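Local coordinates for secretion activator protein, hypothetical (Brucella abortus bv. 1 str. 9-941, PDB 7DNP) that probably cleaves peptidoglycan as a muramidase of glycoside hydrolase family 108, an autolysin linked to the type IV secretion system, at residues R129-L134 and S164-F169; N68-V73 and G81-T86; P24-G29 and S149-G154. All coordinates share one frame; numbering follows the deposited sequence.

Contact 1: R129-L134 and S164-F169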
# COMPACT_ATOMS: atom_id res chain seq x y z
N ARG A 129 -15.69 5.11 7.26
CA ARG A 129 -16.03 3.75 7.67
C ARG A 129 -15.21 2.72 6.90
O ARG A 129 -14.69 1.76 7.49
CB ARG A 129 -17.53 3.50 7.48
CG ARG A 129 -17.93 2.04 7.65
CD ARG A 129 -19.44 1.87 7.64
NE ARG A 129 -20.00 1.86 8.99
CZ ARG A 129 -20.42 2.95 9.63
NH1 ARG A 129 -20.36 4.14 9.04
NH2 ARG A 129 -20.91 2.84 10.85
N ILE A 130 -15.08 2.90 5.59
CA ILE A 130 -14.23 2.02 4.79
C ILE A 130 -12.80 2.05 5.32
O ILE A 130 -12.16 1.00 5.48
CB ILE A 130 -14.28 2.41 3.31
CG1 ILE A 130 -15.69 2.20 2.75
CG2 ILE A 130 -13.25 1.61 2.50
CD1 ILE A 130 -15.79 2.43 1.25
N ILE A 131 -12.28 3.25 5.61
CA ILE A 131 -10.91 3.38 6.08
C ILE A 131 -10.71 2.62 7.38
O ILE A 131 -9.73 1.87 7.54
CB ILE A 131 -10.54 4.87 6.25
CG1 ILE A 131 -10.46 5.56 4.88
CG2 ILE A 131 -9.22 5.00 7.00
CD1 ILE A 131 -10.48 7.07 4.97
N ASN A 132 -11.63 2.79 8.34
CA ASN A 132 -11.48 2.13 9.63
C ASN A 132 -11.60 0.62 9.50
O ASN A 132 -10.82 -0.12 10.10
CB ASN A 132 -12.50 2.67 10.63
CG ASN A 132 -12.09 4.01 11.22
OD1 ASN A 132 -10.98 4.17 11.70
ND2 ASN A 132 -13.00 4.98 11.16
N GLU A 133 -12.57 0.16 8.70
CA GLU A 133 -12.77 -1.28 8.58
C GLU A 133 -11.65 -1.95 7.81
O GLU A 133 -11.29 -3.10 8.11
CB GLU A 133 -14.12 -1.57 7.93
CG GLU A 133 -15.28 -1.41 8.89
CD GLU A 133 -16.62 -1.61 8.24
OE1 GLU A 133 -16.70 -2.38 7.26
OE2 GLU A 133 -17.60 -0.99 8.71
N LEU A 134 -11.08 -1.26 6.81
CA LEU A 134 -9.95 -1.83 6.07
C LEU A 134 -8.70 -1.92 6.95
O LEU A 134 -7.98 -2.92 6.92
CB LEU A 134 -9.67 -1.01 4.82
CG LEU A 134 -8.47 -1.45 3.97
CD1 LEU A 134 -8.69 -2.84 3.37
CD2 LEU A 134 -8.18 -0.43 2.87
N SER A 164 -4.63 7.29 10.55
CA SER A 164 -4.77 8.70 10.89
C SER A 164 -4.66 9.58 9.65
O SER A 164 -5.51 10.45 9.41
CB SER A 164 -3.72 9.10 11.92
OG SER A 164 -3.85 10.47 12.29
N ARG A 165 -3.62 9.36 8.84
CA ARG A 165 -3.45 10.18 7.64
C ARG A 165 -4.57 9.93 6.64
O ARG A 165 -5.01 10.86 5.96
CB ARG A 165 -2.09 9.91 7.00
CG ARG A 165 -1.69 10.97 5.97
CD ARG A 165 -0.25 10.82 5.49
NE ARG A 165 0.71 10.98 6.58
CZ ARG A 165 1.43 9.99 7.09
NH1 ARG A 165 1.30 8.75 6.62
NH2 ARG A 165 2.29 10.23 8.07
N ALA A 166 -5.05 8.69 6.53
CA ALA A 166 -6.12 8.40 5.58
C ALA A 166 -7.41 9.13 5.97
O ALA A 166 -8.04 9.78 5.12
CB ALA A 166 -6.37 6.90 5.48
N LEU A 167 -7.80 9.03 7.24
CA LEU A 167 -8.99 9.75 7.69
C LEU A 167 -8.83 11.26 7.50
O LEU A 167 -9.81 11.94 7.17
CB LEU A 167 -9.26 9.43 9.16
CG LEU A 167 -9.58 7.96 9.44
CD1 LEU A 167 -9.43 7.63 10.91
CD2 LEU A 167 -10.97 7.62 8.96
N ALA A 168 -7.62 11.78 7.69
CA ALA A 168 -7.36 13.19 7.41
C ALA A 168 -7.58 13.50 5.94
O ALA A 168 -8.32 14.43 5.59
CB ALA A 168 -5.94 13.55 7.84
N PHE A 169 -6.94 12.73 5.04
CA PHE A 169 -7.14 12.92 3.61
C PHE A 169 -8.62 12.87 3.23
O PHE A 169 -9.07 13.61 2.35
CB PHE A 169 -6.38 11.86 2.81
CG PHE A 169 -4.90 12.11 2.70
CD1 PHE A 169 -4.40 13.40 2.73
CD2 PHE A 169 -4.01 11.05 2.58
CE1 PHE A 169 -3.02 13.63 2.63
CE2 PHE A 169 -2.65 11.27 2.48
CZ PHE A 169 -2.15 12.56 2.50

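Contact 2: N68-V73 and G81-T86. With H9U ((2R)-2-[[(2S)-2-[[(2R)-2-[(2R,3S,4R,5R,6S)-5-acetamido-3-[(2S,3R,4R,5S,6R)-3-acetamido-6-(hydroxymethyl)-4,5-bis(oxidanyl)oxan-2-yl]oxy-2-(hydroxymethyl)-6-oxidanyl-oxan-4-yl]oxypropanoyl]amino]propanoyl]amino]pentanedioic acid), chain B.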
# COMPACT_ATOMS: atom_id res chain seq x y z
N ASN A 68 2.66 0.35 -10.40
CA ASN A 68 2.48 -1.00 -9.89
C ASN A 68 1.81 -1.03 -8.52
O ASN A 68 1.60 -2.12 -7.98
CB ASN A 68 3.82 -1.73 -9.84
CG ASN A 68 4.19 -2.30 -11.20
OD1 ASN A 68 3.46 -2.13 -12.17
ND2 ASN A 68 5.32 -3.00 -11.26
N TYR A 69 1.47 0.12 -7.96
CA TYR A 69 0.79 0.12 -6.67
C TYR A 69 -0.42 1.03 -6.71
O TYR A 69 -1.55 0.56 -6.64
CB TYR A 69 1.78 0.50 -5.56
CG TYR A 69 2.81 -0.60 -5.36
CD1 TYR A 69 2.55 -1.69 -4.54
CD2 TYR A 69 4.03 -0.57 -6.04
CE1 TYR A 69 3.47 -2.70 -4.37
CE2 TYR A 69 4.96 -1.59 -5.88
CZ TYR A 69 4.67 -2.65 -5.05
OH TYR A 69 5.59 -3.66 -4.89
N TRP A 70 -0.19 2.34 -6.88
CA TRP A 70 -1.28 3.30 -6.98
C TRP A 70 -2.27 2.92 -8.09
O TRP A 70 -3.48 2.84 -7.85
CB TRP A 70 -0.72 4.70 -7.22
CG TRP A 70 -1.75 5.79 -7.37
CD1 TRP A 70 -2.14 6.39 -8.53
CD2 TRP A 70 -2.51 6.40 -6.32
NE1 TRP A 70 -3.10 7.34 -8.27
CE2 TRP A 70 -3.34 7.37 -6.92
CE3 TRP A 70 -2.57 6.23 -4.94
CZ2 TRP A 70 -4.22 8.15 -6.19
CZ3 TRP A 70 -3.45 7.01 -4.21
CH2 TRP A 70 -4.26 7.96 -4.83
N ASN A 71 -1.77 2.68 -9.31
CA ASN A 71 -2.67 2.34 -10.41
C ASN A 71 -3.31 0.97 -10.23
O ASN A 71 -4.44 0.75 -10.67
CB ASN A 71 -1.93 2.42 -11.75
CG ASN A 71 -1.70 3.84 -12.21
OD1 ASN A 71 -2.32 4.78 -11.71
ND2 ASN A 71 -0.79 4.02 -13.16
N LYS A 72 -2.61 0.03 -9.59
CA LYS A 72 -3.16 -1.31 -9.42
C LYS A 72 -4.21 -1.40 -8.32
O LYS A 72 -4.88 -2.43 -8.20
CB LYS A 72 -2.03 -2.31 -9.14
CG LYS A 72 -1.08 -2.46 -10.31
CD LYS A 72 -0.72 -3.92 -10.58
CE LYS A 72 -0.18 -4.09 -12.00
NZ LYS A 72 1.31 -4.19 -12.05
N VAL A 73 -4.38 -0.35 -7.52
CA VAL A 73 -5.50 -0.24 -6.60
C VAL A 73 -6.49 0.83 -7.05
O VAL A 73 -7.37 1.22 -6.27
CB VAL A 73 -5.03 0.00 -5.16
CG1 VAL A 73 -4.07 -1.11 -4.72
CG2 VAL A 73 -4.36 1.37 -5.03
N GLY A 81 -8.76 9.43 0.95
CA GLY A 81 -8.57 8.69 2.20
C GLY A 81 -8.61 7.19 2.03
O GLY A 81 -7.70 6.50 2.48
N VAL A 82 -9.67 6.68 1.41
CA VAL A 82 -9.70 5.27 1.04
C VAL A 82 -8.52 4.94 0.14
O VAL A 82 -7.89 3.89 0.28
CB VAL A 82 -11.04 4.92 0.36
CG1 VAL A 82 -11.00 3.49 -0.18
CG2 VAL A 82 -12.20 5.10 1.33
N ASP A 83 -8.21 5.84 -0.80
CA ASP A 83 -7.07 5.63 -1.69
C ASP A 83 -5.78 5.44 -0.90
O ASP A 83 -5.03 4.49 -1.16
CB ASP A 83 -6.95 6.80 -2.68
CG ASP A 83 -7.05 8.17 -2.02
OD1 ASP A 83 -7.02 8.26 -0.77
OD2 ASP A 83 -7.15 9.17 -2.76
N HIS A 84 -5.53 6.30 0.08
CA HIS A 84 -4.27 6.22 0.83
C HIS A 84 -4.20 4.95 1.67
O HIS A 84 -3.15 4.29 1.71
CB HIS A 84 -4.10 7.45 1.72
CG HIS A 84 -2.85 7.42 2.55
ND1 HIS A 84 -1.59 7.56 2.01
CD2 HIS A 84 -2.68 7.26 3.89
CE1 HIS A 84 -0.69 7.49 2.98
NE2 HIS A 84 -1.32 7.31 4.12
N ALA A 85 -5.29 4.60 2.35
CA ALA A 85 -5.31 3.38 3.15
C ALA A 85 -5.04 2.16 2.28
O ALA A 85 -4.33 1.23 2.69
CB ALA A 85 -6.65 3.24 3.86
N THR A 86 -5.62 2.13 1.08
CA THR A 86 -5.43 0.99 0.19
C THR A 86 -4.03 0.97 -0.39
O THR A 86 -3.42 -0.10 -0.54
CB THR A 86 -6.49 1.02 -0.91
OG1 THR A 86 -7.79 1.07 -0.30
CG2 THR A 86 -6.39 -0.21 -1.80
C22 H9U B . 7.55 -4.85 1.94
C24 H9U B . 8.21 -5.20 4.28
C26 H9U B . 8.28 -3.49 1.98
C28 H9U B . 9.03 -3.91 4.26
C23 H9U B . 8.10 -5.80 2.93
C25 H9U B . 6.47 -5.76 0.05
C27 H9U B . 6.45 -5.43 -1.46
C29 H9U B . 5.22 -5.96 -2.10
C30 H9U B . 5.01 -7.39 -1.83
C31 H9U B . 4.96 -7.62 -0.31
C32 H9U B . 7.63 -8.21 3.38
C33 H9U B . 7.51 -2.46 1.21
C34 H9U B . 4.70 -9.06 0.01
C35 H9U B . 8.19 -6.38 6.52
C36 H9U B . 6.48 -8.83 4.16
C37 H9U B . 7.40 -3.19 -2.44
C38 H9U B . 8.01 -9.08 2.19
C39 H9U B . 4.11 -8.65 5.01
C40 H9U B . 8.83 -7.31 7.55
C41 H9U B . 7.25 -1.68 -2.50
C42 H9U B . 3.36 -9.55 4.04
C43 H9U B . 3.10 -11.85 2.98
C44 H9U B . 3.19 -7.54 5.48
C45 H9U B . 3.90 -11.93 1.68
C46 H9U B . 3.04 -13.25 3.57
C47 H9U B . 1.84 -14.03 3.04
C48 H9U B . 1.75 -15.41 3.67
N18 H9U B . 8.85 -6.12 5.27
N19 H9U B . 6.45 -3.94 -1.63
N20 H9U B . 5.22 -8.08 4.27
N21 H9U B . 3.78 -10.95 3.90
O01 H9U B . 7.68 -5.41 0.62
O02 H9U B . 8.44 -2.94 3.33
O03 H9U B . 6.23 -7.20 0.29
O04 H9U B . 7.15 -6.95 2.95
O05 H9U B . 10.31 -4.18 3.85
O06 H9U B . 5.26 -5.73 -3.56
O07 H9U B . 3.77 -7.83 -2.41
O08 H9U B . 8.16 -1.24 1.39
O09 H9U B . 5.72 -9.85 -0.52
O10 H9U B . 7.14 -5.88 6.76
O11 H9U B . 6.61 -9.88 4.68
O12 H9U B . 8.28 -3.73 -3.04
O13 H9U B . 2.45 -9.10 3.40
O14 H9U B . 3.30 -12.06 0.58
O15 H9U B . 5.16 -11.86 1.72
O16 H9U B . 2.60 -15.76 4.54
O17 H9U B . 0.82 -16.20 3.33

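Contact 3: P24-G29 and S149-G154. With H9U ((2R)-2-[[(2S)-2-[[(2R)-2-[(2R,3S,4R,5R,6S)-5-acetamido-3-[(2S,3R,4R,5S,6R)-3-acetamido-6-(hydroxymethyl)-4,5-bis(oxidanyl)oxan-2-yl]oxy-2-(hydroxymethyl)-6-oxidanyl-oxan-4-yl]oxypropanoyl]amino]propanoyl]amino]pentanedioic acid), chain B.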
# COMPACT_ATOMS: atom_id res chain seq x y z
N PRO A 24 19.59 -8.87 6.31
CA PRO A 24 19.47 -10.23 5.75
C PRO A 24 18.95 -11.25 6.74
O PRO A 24 18.52 -12.33 6.31
CB PRO A 24 20.91 -10.55 5.31
CG PRO A 24 21.77 -9.69 6.17
CD PRO A 24 20.99 -8.42 6.41
N LYS A 25 18.97 -10.96 8.04
CA LYS A 25 18.34 -11.82 9.03
C LYS A 25 16.82 -11.67 9.08
O LYS A 25 16.16 -12.40 9.83
CB LYS A 25 18.92 -11.55 10.42
CG LYS A 25 20.41 -11.81 10.54
CD LYS A 25 20.94 -11.37 11.89
CE LYS A 25 22.37 -11.84 12.13
NZ LYS A 25 23.25 -11.52 10.98
N ASP A 26 16.25 -10.74 8.30
CA ASP A 26 14.82 -10.52 8.17
C ASP A 26 14.31 -11.09 6.86
O ASP A 26 14.98 -10.96 5.83
CB ASP A 26 14.48 -9.03 8.22
CG ASP A 26 14.66 -8.44 9.60
OD1 ASP A 26 14.94 -9.19 10.55
OD2 ASP A 26 14.51 -7.20 9.73
N PRO A 27 13.13 -11.72 6.83
CA PRO A 27 12.55 -12.11 5.54
C PRO A 27 12.20 -10.87 4.73
O PRO A 27 12.01 -9.78 5.25
CB PRO A 27 11.29 -12.89 5.94
CG PRO A 27 10.96 -12.41 7.32
CD PRO A 27 12.28 -12.09 7.97
N GLY A 28 12.14 -11.06 3.41
CA GLY A 28 11.82 -10.01 2.47
C GLY A 28 13.02 -9.50 1.68
O GLY A 28 12.85 -9.07 0.53
N GLY A 29 14.21 -9.54 2.27
CA GLY A 29 15.39 -9.10 1.55
C GLY A 29 15.52 -7.59 1.50
O GLY A 29 14.70 -6.83 2.03
N SER A 149 5.12 -12.27 15.04
CA SER A 149 5.83 -12.30 16.31
C SER A 149 7.07 -11.42 16.28
O SER A 149 7.49 -10.91 17.33
CB SER A 149 6.19 -13.74 16.69
OG SER A 149 7.15 -14.29 15.81
N THR A 150 7.65 -11.20 15.10
CA THR A 150 8.82 -10.35 14.99
C THR A 150 8.46 -8.90 14.65
O THR A 150 9.01 -7.97 15.25
CB THR A 150 9.78 -10.92 13.93
OG1 THR A 150 10.24 -12.21 14.36
CG2 THR A 150 10.97 -10.00 13.72
N PHE A 151 7.55 -8.69 13.70
CA PHE A 151 7.29 -7.36 13.17
C PHE A 151 5.96 -6.77 13.61
O PHE A 151 5.64 -5.65 13.21
CB PHE A 151 7.37 -7.39 11.64
CG PHE A 151 8.66 -7.94 11.12
CD1 PHE A 151 9.82 -7.18 11.16
CD2 PHE A 151 8.73 -9.22 10.59
CE1 PHE A 151 11.03 -7.68 10.69
CE2 PHE A 151 9.92 -9.73 10.12
CZ PHE A 151 11.07 -8.96 10.16
N GLY A 152 5.19 -7.48 14.45
CA GLY A 152 3.82 -7.07 14.71
C GLY A 152 3.70 -5.71 15.39
O GLY A 152 2.84 -4.91 15.03
N LYS A 153 4.54 -5.44 16.39
CA LYS A 153 4.43 -4.16 17.08
C LYS A 153 4.71 -3.00 16.12
O LYS A 153 3.97 -2.01 16.11
CB LYS A 153 5.37 -4.10 18.28
CG LYS A 153 5.26 -2.79 19.05
CD LYS A 153 5.39 -2.98 20.56
CE LYS A 153 5.32 -1.65 21.30
NZ LYS A 153 5.80 -1.76 22.71
N GLY A 154 5.76 -3.12 15.31
CA GLY A 154 6.03 -2.09 14.31
C GLY A 154 4.95 -1.99 13.26
O GLY A 154 4.57 -0.89 12.84
C22 H9U B . 7.55 -4.85 1.94
C24 H9U B . 8.21 -5.20 4.28
C26 H9U B . 8.28 -3.49 1.98
C28 H9U B . 9.03 -3.91 4.26
C23 H9U B . 8.10 -5.80 2.93
C25 H9U B . 6.47 -5.76 0.05
C27 H9U B . 6.45 -5.43 -1.46
C29 H9U B . 5.22 -5.96 -2.10
C30 H9U B . 5.01 -7.39 -1.83
C31 H9U B . 4.96 -7.62 -0.31
C32 H9U B . 7.63 -8.21 3.38
C33 H9U B . 7.51 -2.46 1.21
C34 H9U B . 4.70 -9.06 0.01
C35 H9U B . 8.19 -6.38 6.52
C36 H9U B . 6.48 -8.83 4.16
C37 H9U B . 7.40 -3.19 -2.44
C38 H9U B . 8.01 -9.08 2.19
C39 H9U B . 4.11 -8.65 5.01
C40 H9U B . 8.83 -7.31 7.55
C41 H9U B . 7.25 -1.68 -2.50
C42 H9U B . 3.36 -9.55 4.04
C43 H9U B . 3.10 -11.85 2.98
C44 H9U B . 3.19 -7.54 5.48
C45 H9U B . 3.90 -11.93 1.68
C46 H9U B . 3.04 -13.25 3.57
C47 H9U B . 1.84 -14.03 3.04
C48 H9U B . 1.75 -15.41 3.67
N18 H9U B . 8.85 -6.12 5.27
N19 H9U B . 6.45 -3.94 -1.63
N20 H9U B . 5.22 -8.08 4.27
N21 H9U B . 3.78 -10.95 3.90
O01 H9U B . 7.68 -5.41 0.62
O02 H9U B . 8.44 -2.94 3.33
O03 H9U B . 6.23 -7.20 0.29
O04 H9U B . 7.15 -6.95 2.95
O05 H9U B . 10.31 -4.18 3.85
O06 H9U B . 5.26 -5.73 -3.56
O07 H9U B . 3.77 -7.83 -2.41
O08 H9U B . 8.16 -1.24 1.39
O09 H9U B . 5.72 -9.85 -0.52
O10 H9U B . 7.14 -5.88 6.76
O11 H9U B . 6.61 -9.88 4.68
O12 H9U B . 8.28 -3.73 -3.04
O13 H9U B . 2.45 -9.10 3.40
O14 H9U B . 3.30 -12.06 0.58
O15 H9U B . 5.16 -11.86 1.72
O16 H9U B . 2.60 -15.76 4.54
O17 H9U B . 0.82 -16.20 3.33

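Contact 1: R129-L134 and S164-F169
I131 meets the other helix with two of its branches. Its CG2 methyl fits between A166 and L167, 3.7 Å from A166 CB and equally 3.7 Å from L167 CD2. Its CD1 goes to the backbone instead, resting 3.6 Å from the carbonyl oxygen A166 O. The torsion accounts for this split: with CG1 lying beside the backbone N (chi1 -68°), CG2 is left anti to that N and faces the small alanine. I131 and L167 run past each other in opposite senses, so the leucine methyl slides along the isoleucine branch. The helices concerned, 127-142 and 148-170, pack almost antiparallel here at 168°, their local axes 9.8 Å apart, helix 127-142 belonging to the part predicted to be a peptidoglycan domain. Helix 82-93 packs against the same pair, its V82 touching I130 and I131. At a partly exposed position, N132 crosses L167 at about a right angle, and its OD1 sits 3.9 Å from L167 CD1. That is contact by van der Waals packing; the amide oxygen has its polar partner one turn earlier on the opposing helix, accepting a hydrogen bond from R163 NH1.

Contact 2: N68-V73 and G81-T86
W70 and V73 receive helix 82-93 as it begins, touching D83 and T86. G81, at the N-cap position, takes a positive phi (87°), readily adopted by glycine. V82 takes no part here and packs on A127 of helix 127-142. D83 is the first to touch: its CB lies 3.6 Å from W70 CH2, an oblique approach to the indole, and the two side chains run side by side with carboxylate and ring planes 40° apart. Its CG stands between the backbone N and the carbonyl carbon (chi1 47°), which brings OD1 back over the helix start for weak bonds from G81 N and H84 N, while OD2 is hydrogen-bonded to T5 OG1 and A2 N. The indole NE1 bonds to D76 OD1. H84 faces away, its ring edge-to-face with F169. T86 closes the contact: CG2 slides past V73 and comes 3.6 Å from V73 CB, whereas OG1 gives a 2.9 Å hydrogen bond to V82 O. T86 N reaches that same oxygen from the opposite face of its plane, so two bonds grip it. Y69, next to W70 in helix 58-70, points its hydroxyl into the pocket. Y69 OH and H9U O06 are hydrogen-bonded at 2.5 Å, a distance so short that its exact value is doubtful; O06 meets the ring at its edge, in plane, and T39 OG1 also bonds this hydroxyl. The arrangement is the short connection between helices 58-70 and 82-93 in the buried centre of the lysozyme-like GH108 domain, with Y69 extending it into the glycan pocket.

Contact 3: P24-G29 and S149-G154
The F151 ring points its edge at the 24-29 loop, meeting D26 and P27 there. D26 OD2 lies 3.6 Å from F151 CE1, and the carboxylate stands nearly perpendicular to the ring, their planes 89° apart. P27 and F151 approach each other from opposite directions, P27 CD being 4.0 Å from F151 CE2. On one face of the phenyl ring, the methyl T150 CG2 sits 3.6 Å above the plane over the centre; on the other, the acetamido methyl C40 of H9U lies 3.4 Å above it, also centred, in CH-pi fashion. With CG beside the backbone N (chi1 -55°), the ring leans out from helix 148-170 toward the loop and the ligand. Further out, P27 leads into G28, whose CA is 3.9 Å from H9U C38, and the loop joins strands 20-21 and 31-32 of the small antiparallel sheet. The glycosyl hydrolase part thus reaches across to a helix of the predicted peptidoglycan domain, and both touch the ligand. W155 NE1, one turn on in that helix, is also hydrogen-bonded to H9U. Because the ring's edge carries partial positive charge, the nearby carboxylate is probably favoured electrostatically, while the faces serve the methyl groups by dispersion.

Overall arrangement
Contact 2 is buried, its centre about 6 Å from the centre of the chain; contact 1 is partly buried, and contact 3 is at the surface, its centre about 17 Å from the centre of the chain. Contacts 1 and 2 adjoin through A166 and I131, which pack on G81 at the start of helix 82-93. Contacts 1 and 3 both use helix 148-170 but do not touch. Contacts 2 and 3 share H9U: a tyrosine hydroxyl bond in one, a phenyl face in the other. Contact 1 is chiefly aliphatic, contact 2 mixes aliphatic and aromatic packing with buried polar groups, and contact 3 sets a carboxylate and a proline against an aromatic edge.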